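Local coordinates for uncharacterized protein (Eubacterium siraeum, PDB 4OBM), which is of unknown function but belongs to the LytR-CpsA-Psr family, whose members probably act in cell-envelope assembly rather than as true transcription regulators, at residues A[38-43]-A[167-172]; A[44-47]-A[52-55]; A[229-234]-A[250-255]. All blocks are in the same frame, centred on the assembly; numbering follows the deposited sequence.

How the contacts relate
All three contacts reach one mixed beta sheet. Contact 2, which is buried, is the sheet itself, the antiparallel pairing of strands 40-47 and 52-58, held by backbone hydrogen bonds and stacked rings. Contact 1, also buried, uses the earlier part of strand 40-47 but lays helix 164-181 over it through van der Waals touches alone, and Met42 SE comes within 3.6 Å of Leu55 CD2 of contact 2. Contact 3 lies nearer the surface: the chain leaving strand 228-230, the neighbour of strand 52-58, packs on helix 246-256 through a tyrosine ring, with a water bridging two side-chain hydroxyls. Phe230 and Ile232 in turn touch helix 164-181 of contact 1.

Contact 1. Residues A[38-43]-A[167-172]; sequences PDKYMT and KLNATV
Helix-on-sheet packing joins strand 40-43 to helix 167-172 through Met42, which reaches the backbone between Asn169 and Ala170, and Lys40, which crosses the Asn169 amide. The two axes stay 10.3 Å apart and cross at -49°, a usual spacing for a helix on a sheet, here filled by two long side chains. Met42, a selenomethionine, suits this task: with CG anti to the backbone N (chi1 -178°) its chain runs out straight toward the helix and bends only at the last torsion, which brings CE to 3.6 Å from Ala170 N. The same methyl lies 3.9 Å from Asn169 CB, and the small Ala170 lets it come close to the helix backbone. Two residues earlier, on the same face of the strand, Lys40 spans the gap with its aliphatic part. Its side chain crosses that of Asn169 at about a right angle, CD standing 3.4 Å from Asn169 OD1. The asparagine is held by the other end of its amide, where ND2 donates to the carbonyl of Leu152 and, weakly, to that of Pro165; OD1 makes a weak hydrogen bond to a bound pentaethylene glycol, probably from the crystallisation liquor. At the start of the strand, Asp39 and Lys40 both face Leu30 in a classic beta bulge, and Asp39 makes a salt bridge with Lys71. Across the interface itself the strand offers a methyl and methylenes, the helix its backbone and an amide oxygen, so the touch is van der Waals, while the buried asparagine amide finds its main polar partner in the Leu152 carbonyl.

Contact 2. Residues A[44-47]-A[52-55]; sequences ITYI and TFVL
Strands 44-47 and 52-55 pair as the two arms of an antiparallel beta hairpin, with Tyr46 stacked on Phe53 across a non-hydrogen-bonded pair. The face carrying Ile44, Tyr46, Phe53 and Leu55 is closely packed. The rings form an offset stack, centroids 4.8 Å apart and planes inclined at 29°, in which Tyr46 CD1 lies over one face of the Phe53 ring, toward its rim. The phenylalanine has CG anti to its carbonyl carbon (chi1 -67°), a turn that swings the ring across to the neighbouring strand and lays its CE1 3.5 Å from Tyr46 CD1. Beside the stack, the branched Ile44 runs alongside Leu55, Ile44 CD1 to Leu55 CD2 at 3.8 Å, and its same CD1 also meets the Phe53 ring. Were Phe53 cut back to an alanine, the Tyr46 ring would probably lose its stacking partner and a gap would open beside Ile44 CD1. The other face, carrying Thr45, Val54, Thr52 and the partly exposed Ile47, is looser: Ile47 CG1 comes no nearer than 4.2 Å to Val54 CG2, and a water bridges the two strands there, donating to Val54 O and bonding Thr45 OG1, whose hydroxyl is shared with Ser25. Beta-branched residues suit such extended backbone. Four hydrogen bonds join the strands, two within each hydrogen-bonded pair: the bonds of the Thr45-Val54 pair are short, with Val54 N to Thr45 O at 2.7 Å, whereas Thr52 N reaches Ile47 O at 3.3 Å. Strand 24-30 flanks the hairpin beyond residues 44-47 and strand 228-230 beyond residues 52-55. Helix 213-220 covers the stacked rings, Tyr46 OH bonding Thr219, and helix 164-181 covers Ile44 and Leu55.

Contact 3. Residues A[229-234]-A[250-255]; sequences DFYIPY and NSAKKA
Tyr231 lays its ring over Ser251 and Ala252 of helix 246-256, with its CB against Ala255, just where the chain leaves strand 228-230 at the edge of the mixed sheet; the loop after this outermost strand thus packs on the last helix of the chain. The first shell is one aromatic face on small helical residues. Ala252 N stands 3.8 Å above the ring plane and Ser251 C lies over the same face, both displaced toward the ring's edge. Ala252 CB touches Tyr231 CE2, 3.7 Å away, Ser251 CB sits 3.3 Å from Tyr231 OH, and one turn beyond Ser251 along the helix Ala255 CB meets Tyr231 CB at 4.0 Å. Alanine and serine suit these places because short side chains allow a flat ring to come down onto the helix backbone. What puts the ring there is its first torsion: CG is anti to the backbone N (chi1 177°), which extends the side chain toward the helix. At the far end of the ring the hydroxyl is fixed by a hydrogen bond with Ser248, near the start of the same helix, and Ser248 OG also bonds Tyr234 N, tying the following loop to the same point. The backbone on the strand side is held too, since hydrogen bonds join Tyr231 to Leu55 and Asp229 to Phe53 and Leu55 of strand 52-58, while Ala252 and Pro233 both rest on Met56. Near Tyr234 and Ser251, both partly exposed, the contact turns polar. Tyr234 OH and Ser251 OG do not meet directly but share a water, 3.0 Å from Tyr234 OH and 3.2 Å from Ser251 OG.

Contact 1. Residues A[38-43]-A[167-172]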
ATOM      1  N   PRO A  38      -1.112   5.982  13.519  1.00 25.63           N
ATOM      2  CA  PRO A  38      -1.159   4.762  12.691  1.00 24.14           C
ATOM      3  C   PRO A  38      -0.184   3.663  13.160  1.00 25.16           C
ATOM      4  O   PRO A  38       0.928   3.960  13.627  1.00 20.88           O
ATOM      5  CB  PRO A  38      -0.782   5.267  11.295  1.00 25.34           C
ATOM      6  CG  PRO A  38      -1.137   6.686  11.300  1.00 30.11           C
ATOM      7  CD  PRO A  38      -0.835   7.173  12.686  1.00 26.78           C
ATOM      8  N   ASP A  39      -0.636   2.399  13.057  1.00 23.24           N
ATOM      9  CA  ASP A  39       0.140   1.199  13.392  1.00 24.96           C
ATOM     10  C   ASP A  39       0.696   0.514  12.151  1.00 27.65           C
ATOM     11  O   ASP A  39       1.626  -0.281  12.272  1.00 26.17           O
ATOM     12  CB  ASP A  39      -0.718   0.183  14.169  1.00 27.66           C
ATOM     13  CG  ASP A  39      -0.648   0.337  15.666  1.00 47.28           C
ATOM     14  OD1 ASP A  39       0.485   0.295  16.218  1.00 50.72           O
ATOM     15  OD2 ASP A  39      -1.722   0.489  16.297  1.00 53.20           O
ATOM     16  N   LYS A  40       0.090   0.750  10.974  1.00 24.34           N
ATOM     17  CA  LYS A  40       0.535   0.091   9.732  1.00 23.18           C
ATOM     18  C   LYS A  40       0.901   1.104   8.689  1.00 25.62           C
ATOM     19  O   LYS A  40       0.329   2.194   8.648  1.00 25.24           O
ATOM     20  CB  LYS A  40      -0.497  -0.909   9.211  1.00 24.53           C
ATOM     21  CG  LYS A  40      -0.472  -2.165  10.062  1.00 30.88           C
ATOM     22  CD  LYS A  40      -1.503  -3.177   9.668  1.00 36.92           C
ATOM     23  CE  LYS A  40      -1.705  -4.186  10.777  1.00 40.24           C
ATOM     24  NZ  LYS A  40      -0.465  -4.951  11.099  1.00 37.24           N
ATOM     25  N   TYR A  41       1.942   0.788   7.922  1.00 22.03           N
ATOM     26  CA  TYR A  41       2.530   1.696   6.932  1.00 22.75           C
ATOM     27  C   TYR A  41       2.865   0.921   5.685  1.00 25.85           C
ATOM     28  O   TYR A  41       3.443  -0.152   5.767  1.00 23.10           O
ATOM     29  CB  TYR A  41       3.792   2.388   7.506  1.00 25.32           C
ATOM     30  CG  TYR A  41       3.521   3.205   8.751  1.00 26.97           C
ATOM     31  CD1 TYR A  41       3.539   2.617  10.014  1.00 28.32           C
ATOM     32  CD2 TYR A  41       3.186   4.552   8.664  1.00 28.44           C
ATOM     33  CE1 TYR A  41       3.212   3.344  11.157  1.00 26.86           C
ATOM     34  CE2 TYR A  41       2.884   5.298   9.806  1.00 29.61           C
ATOM     35  CZ  TYR A  41       2.903   4.688  11.051  1.00 32.05           C
ATOM     36  OH  TYR A  41       2.583   5.401  12.174  1.00 26.44           O
HETATM   37  N   MSE A  42       2.388   1.415   4.535  1.00 24.25           N
HETATM   38  CA  MSE A  42       2.586   0.770   3.240  1.00 22.62           C
HETATM   39  C   MSE A  42       2.565   1.804   2.145  1.00 27.04           C
HETATM   40  O   MSE A  42       1.671   2.642   2.118  1.00 26.72           O
HETATM   41  CB  MSE A  42       1.491  -0.299   2.991  1.00 23.47           C
HETATM   42  CG  MSE A  42       1.654  -1.076   1.661  1.00 28.45           C
HETATM   43 SE   MSE A  42       0.257  -2.383   1.345  0.75 32.86          SE
HETATM   44  CE  MSE A  42       0.866  -3.671   2.547  1.00 28.97           C
ATOM     45  N   THR A  43       3.567   1.771   1.262  1.00 23.61           N
ATOM     46  CA  THR A  43       3.579   2.620   0.072  1.00 22.68           C
ATOM     47  C   THR A  43       3.004   1.797  -1.091  1.00 25.30           C
ATOM     48  O   THR A  43       3.048   0.565  -1.065  1.00 23.17           O
ATOM     49  CB  THR A  43       4.964   3.183  -0.254  1.00 26.85           C
ATOM     50  OG1 THR A  43       5.871   2.108  -0.421  1.00 28.87           O
ATOM     51  CG2 THR A  43       5.480   4.195   0.802  1.00 23.29           C
ATOM     52  N   LYS A 167       4.362  -9.148   5.339  1.00 27.06           N
ATOM     53  CA  LYS A 167       4.253 -10.146   4.281  1.00 26.18           C
ATOM     54  C   LYS A 167       2.787 -10.490   4.051  1.00 28.76           C
ATOM     55  O   LYS A 167       2.354 -10.543   2.908  1.00 28.50           O
ATOM     56  CB  LYS A 167       5.080 -11.402   4.628  1.00 28.36           C
ATOM     57  CG  LYS A 167       6.568 -11.183   4.474  1.00 29.03           C
ATOM     58  CD  LYS A 167       7.410 -12.210   5.206  1.00 33.35           C
ATOM     59  CE  LYS A 167       8.884 -11.949   4.971  1.00 36.35           C
ATOM     60  NZ  LYS A 167       9.735 -13.075   5.453  1.00 44.83           N
ATOM     61  N   LEU A 168       2.017 -10.662   5.138  1.00 25.68           N
ATOM     62  CA  LEU A 168       0.586 -10.968   5.086  1.00 25.21           C
ATOM     63  C   LEU A 168      -0.165  -9.783   4.498  1.00 28.39           C
ATOM     64  O   LEU A 168      -0.945  -9.961   3.563  1.00 27.98           O
ATOM     65  CB  LEU A 168       0.067 -11.317   6.512  1.00 25.29           C
ATOM     66  CG  LEU A 168      -1.316 -11.972   6.686  1.00 29.50           C
ATOM     67  CD1 LEU A 168      -2.429 -10.942   6.807  1.00 29.40           C
ATOM     68  CD2 LEU A 168      -1.572 -13.098   5.664  1.00 30.39           C
ATOM     69  N   ASN A 169       0.107  -8.561   5.012  1.00 24.35           N
ATOM     70  CA  ASN A 169      -0.534  -7.360   4.516  1.00 23.53           C
ATOM     71  C   ASN A 169      -0.217  -7.135   3.028  1.00 28.45           C
ATOM     72  O   ASN A 169      -1.148  -6.896   2.247  1.00 27.69           O
ATOM     73  CB  ASN A 169      -0.140  -6.162   5.372  1.00 24.90           C
ATOM     74  CG  ASN A 169      -1.022  -5.968   6.587  1.00 34.63           C
ATOM     75  OD1 ASN A 169      -1.667  -4.936   6.733  1.00 33.03           O
ATOM     76  ND2 ASN A 169      -1.132  -6.972   7.456  1.00 17.89           N
ATOM     77  N   ALA A 170       1.067  -7.280   2.613  1.00 25.49           N
ATOM     78  CA  ALA A 170       1.452  -7.114   1.201  1.00 25.63           C
ATOM     79  C   ALA A 170       0.636  -8.037   0.268  1.00 30.81           C
ATOM     80  O   ALA A 170       0.048  -7.568  -0.705  1.00 31.57           O
ATOM     81  CB  ALA A 170       2.945  -7.378   1.029  1.00 26.48           C
ATOM     82  N   THR A 171       0.564  -9.325   0.624  1.00 26.83           N
ATOM     83  CA  THR A 171      -0.076 -10.418  -0.089  1.00 26.55           C
ATOM     84  C   THR A 171      -1.593 -10.241  -0.137  1.00 29.22           C
ATOM     85  O   THR A 171      -2.171 -10.344  -1.210  1.00 29.39           O
ATOM     86  CB  THR A 171       0.317 -11.739   0.620  1.00 36.26           C
ATOM     87  OG1 THR A 171       1.734 -11.885   0.561  1.00 38.10           O
ATOM     88  CG2 THR A 171      -0.343 -12.959   0.011  1.00 38.29           C
ATOM     89  N   VAL A 172      -2.236 -10.037   1.023  1.00 24.57           N
ATOM     90  CA  VAL A 172      -3.689  -9.868   1.132  1.00 24.83           C
ATOM     91  C   VAL A 172      -4.142  -8.604   0.340  1.00 28.18           C
ATOM     92  O   VAL A 172      -5.132  -8.671  -0.391  1.00 27.66           O
ATOM     93  CB  VAL A 172      -4.105  -9.832   2.631  1.00 28.30           C
ATOM     94  CG1 VAL A 172      -5.530  -9.343   2.821  1.00 27.33           C
ATOM     95  CG2 VAL A 172      -3.924 -11.200   3.271  1.00 28.69           C
TER

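Contact 2. Residues A[44-47]-A[52-55]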
ATOM      1  N   ILE A  44       2.390   2.480  -2.058  1.00 23.17           N
ATOM      2  CA  ILE A  44       1.857   1.887  -3.274  1.00 21.99           C
ATOM      3  C   ILE A  44       2.409   2.730  -4.393  1.00 25.95           C
ATOM      4  O   ILE A  44       2.165   3.936  -4.429  1.00 26.87           O
ATOM      5  CB  ILE A  44       0.315   1.680  -3.310  1.00 24.29           C
ATOM      6  CG1 ILE A  44      -0.122   0.940  -4.598  1.00 24.19           C
ATOM      7  CG2 ILE A  44      -0.499   2.960  -3.021  1.00 26.43           C
ATOM      8  CD1 ILE A  44      -1.536   0.408  -4.603  1.00 30.17           C
ATOM      9  N   THR A  45       3.235   2.114  -5.241  1.00 22.85           N
ATOM     10  CA  THR A  45       3.889   2.773  -6.369  1.00 23.15           C
ATOM     11  C   THR A  45       3.380   2.191  -7.674  1.00 28.99           C
ATOM     12  O   THR A  45       3.584   1.003  -7.955  1.00 28.37           O
ATOM     13  CB  THR A  45       5.423   2.638  -6.280  1.00 26.57           C
ATOM     14  OG1 THR A  45       5.873   3.186  -5.045  1.00 24.98           O
ATOM     15  CG2 THR A  45       6.156   3.329  -7.448  1.00 21.47           C
ATOM     16  N   TYR A  46       2.737   3.046  -8.481  1.00 27.17           N
ATOM     17  CA  TYR A  46       2.260   2.677  -9.806  1.00 27.91           C
ATOM     18  C   TYR A  46       3.369   2.914 -10.825  1.00 32.22           C
ATOM     19  O   TYR A  46       3.860   4.043 -10.961  1.00 32.32           O
ATOM     20  CB  TYR A  46       1.000   3.484 -10.169  1.00 29.60           C
ATOM     21  CG  TYR A  46       0.538   3.324 -11.605  1.00 32.01           C
ATOM     22  CD1 TYR A  46       0.195   2.074 -12.117  1.00 33.16           C
ATOM     23  CD2 TYR A  46       0.442   4.425 -12.455  1.00 33.01           C
ATOM     24  CE1 TYR A  46      -0.234   1.923 -13.433  1.00 32.61           C
ATOM     25  CE2 TYR A  46       0.005   4.286 -13.772  1.00 33.68           C
ATOM     26  CZ  TYR A  46      -0.350   3.036 -14.249  1.00 37.97           C
ATOM     27  OH  TYR A  46      -0.764   2.896 -15.550  1.00 38.41           O
ATOM     28  N   ILE A  47       3.795   1.842 -11.504  1.00 29.65           N
ATOM     29  CA  ILE A  47       4.799   1.930 -12.576  1.00 29.74           C
ATOM     30  C   ILE A  47       4.032   1.704 -13.884  1.00 33.99           C
ATOM     31  O   ILE A  47       3.721   0.562 -14.218  1.00 31.96           O
ATOM     32  CB  ILE A  47       6.012   0.975 -12.410  1.00 32.31           C
ATOM     33  CG1 ILE A  47       6.487   0.845 -10.937  1.00 32.72           C
ATOM     34  CG2 ILE A  47       7.145   1.326 -13.409  1.00 31.77           C
ATOM     35  CD1 ILE A  47       7.477   1.876 -10.398  1.00 44.83           C
ATOM     36  N   THR A  52       1.984  -2.116 -13.412  1.00 32.42           N
ATOM     37  CA  THR A  52       1.982  -2.757 -12.102  1.00 31.65           C
ATOM     38  C   THR A  52       1.918  -1.718 -10.980  1.00 33.68           C
ATOM     39  O   THR A  52       2.265  -0.546 -11.161  1.00 33.18           O
ATOM     40  CB  THR A  52       3.192  -3.730 -11.939  1.00 40.80           C
ATOM     41  OG1 THR A  52       2.894  -4.672 -10.903  1.00 36.43           O
ATOM     42  CG2 THR A  52       4.517  -3.020 -11.636  1.00 39.34           C
ATOM     43  N   PHE A  53       1.452  -2.187  -9.824  1.00 28.16           N
ATOM     44  CA  PHE A  53       1.371  -1.462  -8.570  1.00 26.40           C
ATOM     45  C   PHE A  53       2.299  -2.194  -7.598  1.00 29.94           C
ATOM     46  O   PHE A  53       2.116  -3.388  -7.393  1.00 30.47           O
ATOM     47  CB  PHE A  53      -0.089  -1.408  -8.078  1.00 26.46           C
ATOM     48  CG  PHE A  53      -0.999  -0.582  -8.954  1.00 27.16           C
ATOM     49  CD1 PHE A  53      -1.160   0.787  -8.727  1.00 29.45           C
ATOM     50  CD2 PHE A  53      -1.718  -1.170  -9.993  1.00 28.09           C
ATOM     51  CE1 PHE A  53      -2.028   1.550  -9.524  1.00 30.13           C
ATOM     52  CE2 PHE A  53      -2.570  -0.400 -10.802  1.00 30.69           C
ATOM     53  CZ  PHE A  53      -2.728   0.953 -10.554  1.00 28.19           C
ATOM     54  N   VAL A  54       3.347  -1.520  -7.089  1.00 25.86           N
ATOM     55  CA  VAL A  54       4.338  -2.125  -6.180  1.00 25.04           C
ATOM     56  C   VAL A  54       4.013  -1.706  -4.749  1.00 29.45           C
ATOM     57  O   VAL A  54       3.960  -0.509  -4.446  1.00 29.59           O
ATOM     58  CB  VAL A  54       5.800  -1.767  -6.566  1.00 28.97           C
ATOM     59  CG1 VAL A  54       6.810  -2.473  -5.656  1.00 28.48           C
ATOM     60  CG2 VAL A  54       6.078  -2.097  -8.030  1.00 29.60           C
ATOM     61  N   LEU A  55       3.805  -2.679  -3.872  1.00 25.28           N
ATOM     62  CA  LEU A  55       3.526  -2.374  -2.469  1.00 24.71           C
ATOM     63  C   LEU A  55       4.772  -2.584  -1.640  1.00 25.62           C
ATOM     64  O   LEU A  55       5.496  -3.535  -1.882  1.00 27.61           O
ATOM     65  CB  LEU A  55       2.376  -3.227  -1.898  1.00 24.92           C
ATOM     66  CG  LEU A  55       1.040  -3.227  -2.654  1.00 29.51           C
ATOM     67  CD1 LEU A  55       0.287  -4.522  -2.404  1.00 28.64           C
ATOM     68  CD2 LEU A  55       0.184  -2.040  -2.245  1.00 31.56           C
TER
HETATM   69  O   HOH W   1       5.683   1.223  -3.199  1.00 22.04           O

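Contact 3. Residues A[229-234]-A[250-255]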
ATOM      1  N   ASP A 229       2.728  -6.339  -7.326  1.00 33.96           N
ATOM      2  CA  ASP A 229       4.026  -6.802  -6.896  1.00 33.44           C
ATOM      3  C   ASP A 229       4.296  -6.198  -5.534  1.00 34.54           C
ATOM      4  O   ASP A 229       3.628  -5.246  -5.136  1.00 31.75           O
ATOM      5  CB  ASP A 229       5.116  -6.409  -7.902  1.00 36.48           C
ATOM      6  CG  ASP A 229       5.271  -7.398  -9.029  1.00 54.62           C
ATOM      7  OD1 ASP A 229       5.918  -8.446  -8.810  1.00 58.46           O
ATOM      8  OD2 ASP A 229       4.750  -7.125 -10.136  1.00 59.42           O
ATOM      9  N   PHE A 230       5.250  -6.761  -4.806  1.00 32.70           N
ATOM     10  CA  PHE A 230       5.635  -6.231  -3.516  1.00 32.57           C
ATOM     11  C   PHE A 230       7.078  -6.552  -3.223  1.00 36.99           C
ATOM     12  O   PHE A 230       7.606  -7.563  -3.683  1.00 37.67           O
ATOM     13  CB  PHE A 230       4.707  -6.713  -2.370  1.00 33.84           C
ATOM     14  CG  PHE A 230       4.783  -8.167  -1.976  1.00 35.58           C
ATOM     15  CD1 PHE A 230       5.779  -8.620  -1.119  1.00 39.37           C
ATOM     16  CD2 PHE A 230       3.804  -9.064  -2.379  1.00 38.03           C
ATOM     17  CE1 PHE A 230       5.836  -9.965  -0.729  1.00 41.19           C
ATOM     18  CE2 PHE A 230       3.858 -10.409  -1.996  1.00 41.62           C
ATOM     19  CZ  PHE A 230       4.872 -10.853  -1.169  1.00 40.26           C
ATOM     20  N   TYR A 231       7.703  -5.668  -2.452  1.00 33.25           N
ATOM     21  CA  TYR A 231       9.040  -5.794  -1.895  1.00 32.82           C
ATOM     22  C   TYR A 231       8.922  -5.620  -0.369  1.00 35.85           C
ATOM     23  O   TYR A 231       8.190  -4.737   0.094  1.00 32.90           O
ATOM     24  CB  TYR A 231      10.031  -4.785  -2.509  1.00 34.25           C
ATOM     25  CG  TYR A 231      11.389  -4.906  -1.860  1.00 36.34           C
ATOM     26  CD1 TYR A 231      12.211  -5.996  -2.127  1.00 39.38           C
ATOM     27  CD2 TYR A 231      11.785  -4.023  -0.859  1.00 36.64           C
ATOM     28  CE1 TYR A 231      13.405  -6.186  -1.440  1.00 41.50           C
ATOM     29  CE2 TYR A 231      12.977  -4.206  -0.163  1.00 38.12           C
ATOM     30  CZ  TYR A 231      13.788  -5.286  -0.464  1.00 45.74           C
ATOM     31  OH  TYR A 231      14.976  -5.473   0.188  1.00 47.12           O
ATOM     32  N   ILE A 232       9.637  -6.455   0.407  1.00 33.83           N
ATOM     33  CA  ILE A 232       9.577  -6.346   1.865  1.00 32.64           C
ATOM     34  C   ILE A 232      10.918  -5.796   2.397  1.00 37.64           C
ATOM     35  O   ILE A 232      11.910  -6.518   2.456  1.00 38.23           O
ATOM     36  CB  ILE A 232       9.143  -7.657   2.579  1.00 34.87           C
ATOM     37  CG1 ILE A 232       7.919  -8.336   1.890  1.00 34.49           C
ATOM     38  CG2 ILE A 232       8.940  -7.452   4.105  1.00 34.24           C
ATOM     39  CD1 ILE A 232       6.498  -7.900   2.357  1.00 36.53           C
ATOM     40  N   PRO A 233      10.935  -4.512   2.819  1.00 34.67           N
ATOM     41  CA  PRO A 233      12.154  -3.940   3.420  1.00 34.93           C
ATOM     42  C   PRO A 233      12.591  -4.729   4.668  1.00 35.76           C
ATOM     43  O   PRO A 233      11.791  -4.967   5.584  1.00 33.28           O
ATOM     44  CB  PRO A 233      11.746  -2.493   3.747  1.00 36.48           C
ATOM     45  CG  PRO A 233      10.519  -2.239   2.941  1.00 40.37           C
ATOM     46  CD  PRO A 233       9.822  -3.540   2.824  1.00 35.76           C
ATOM     47  N   TYR A 234      13.841  -5.208   4.667  1.00 31.87           N
ATOM     48  CA  TYR A 234      14.317  -6.053   5.765  1.00 31.59           C
ATOM     49  C   TYR A 234      15.346  -5.349   6.640  1.00 36.96           C
ATOM     50  O   TYR A 234      15.988  -4.388   6.211  1.00 37.00           O
ATOM     51  CB  TYR A 234      14.884  -7.385   5.229  1.00 32.48           C
ATOM     52  CG  TYR A 234      16.120  -7.234   4.367  1.00 33.54           C
ATOM     53  CD1 TYR A 234      17.390  -7.184   4.935  1.00 35.00           C
ATOM     54  CD2 TYR A 234      16.023  -7.161   2.979  1.00 34.51           C
ATOM     55  CE1 TYR A 234      18.531  -7.028   4.146  1.00 35.38           C
ATOM     56  CE2 TYR A 234      17.161  -7.038   2.179  1.00 36.29           C
ATOM     57  CZ  TYR A 234      18.411  -6.965   2.768  1.00 41.28           C
ATOM     58  OH  TYR A 234      19.528  -6.830   1.985  1.00 47.35           O
ATOM     59  N   ASN A 250      18.689  -0.778  -1.628  1.00 41.58           N
ATOM     60  CA  ASN A 250      19.211  -1.053  -2.969  1.00 42.52           C
ATOM     61  C   ASN A 250      18.337  -2.091  -3.676  1.00 44.41           C
ATOM     62  O   ASN A 250      18.098  -1.967  -4.878  1.00 43.09           O
ATOM     63  CB  ASN A 250      20.669  -1.512  -2.909  1.00 47.00           C
ATOM     64  CG  ASN A 250      21.499  -1.015  -4.065  1.00 82.11           C
ATOM     65  OD1 ASN A 250      21.293  -1.393  -5.224  1.00 84.34           O
ATOM     66  ND2 ASN A 250      22.469  -0.163  -3.772  1.00 74.38           N
ATOM     67  N   SER A 251      17.834  -3.097  -2.923  1.00 40.48           N
ATOM     68  CA  SER A 251      16.936  -4.113  -3.474  1.00 39.51           C
ATOM     69  C   SER A 251      15.566  -3.486  -3.767  1.00 41.66           C
ATOM     70  O   SER A 251      14.947  -3.810  -4.788  1.00 40.98           O
ATOM     71  CB  SER A 251      16.822  -5.311  -2.539  1.00 42.40           C
ATOM     72  OG  SER A 251      18.023  -6.064  -2.578  1.00 51.91           O
ATOM     73  N   ALA A 252      15.142  -2.526  -2.911  1.00 37.75           N
ATOM     74  CA  ALA A 252      13.903  -1.766  -3.052  1.00 36.45           C
ATOM     75  C   ALA A 252      13.963  -0.887  -4.290  1.00 41.67           C
ATOM     76  O   ALA A 252      12.988  -0.825  -5.028  1.00 40.20           O
ATOM     77  CB  ALA A 252      13.659  -0.917  -1.814  1.00 36.65           C
ATOM     78  N   LYS A 253      15.129  -0.259  -4.550  1.00 40.97           N
ATOM     79  CA  LYS A 253      15.351   0.593  -5.717  1.00 41.98           C
ATOM     80  C   LYS A 253      15.234  -0.215  -7.005  1.00 47.51           C
ATOM     81  O   LYS A 253      14.609   0.262  -7.945  1.00 47.30           O
ATOM     82  CB  LYS A 253      16.706   1.300  -5.635  1.00 45.43           C
ATOM     83  CG  LYS A 253      16.657   2.607  -4.851  1.00 49.27           C
ATOM     84  CD  LYS A 253      18.048   3.121  -4.542  1.00 50.66           C
ATOM     85  CE  LYS A 253      18.037   4.381  -3.718  1.00 57.92           C
ATOM     86  NZ  LYS A 253      17.660   5.573  -4.520  1.00 69.36           N
ATOM     87  N   LYS A 254      15.774  -1.450  -7.028  1.00 45.69           N
ATOM     88  CA  LYS A 254      15.709  -2.364  -8.183  1.00 46.81           C
ATOM     89  C   LYS A 254      14.244  -2.765  -8.469  1.00 50.30           C
ATOM     90  O   LYS A 254      13.815  -2.700  -9.622  1.00 51.66           O
ATOM     91  CB  LYS A 254      16.595  -3.605  -7.952  1.00 50.82           C
ATOM     92  CG  LYS A 254      16.997  -4.336  -9.234  1.00 72.71           C
ATOM     93  CD  LYS A 254      18.027  -5.442  -8.972  1.00 84.89           C
ATOM     94  CE  LYS A 254      17.426  -6.830  -8.897  1.00 95.24           C
ATOM     95  NZ  LYS A 254      16.676  -7.059  -7.631  1.00101.47           N
ATOM     96  N   ALA A 255      13.474  -3.110  -7.415  1.00 44.57           N
ATOM     97  CA  ALA A 255      12.049  -3.450  -7.480  1.00 42.96           C
ATOM     98  C   ALA A 255      11.197  -2.303  -8.072  1.00 46.30           C
ATOM     99  O   ALA A 255      10.168  -2.579  -8.692  1.00 45.77           O
ATOM    100  CB  ALA A 255      11.535  -3.798  -6.092  1.00 42.52           C
TER
HETATM  101  O   HOH W   2      18.640  -8.338  -0.419  1.00 59.51           O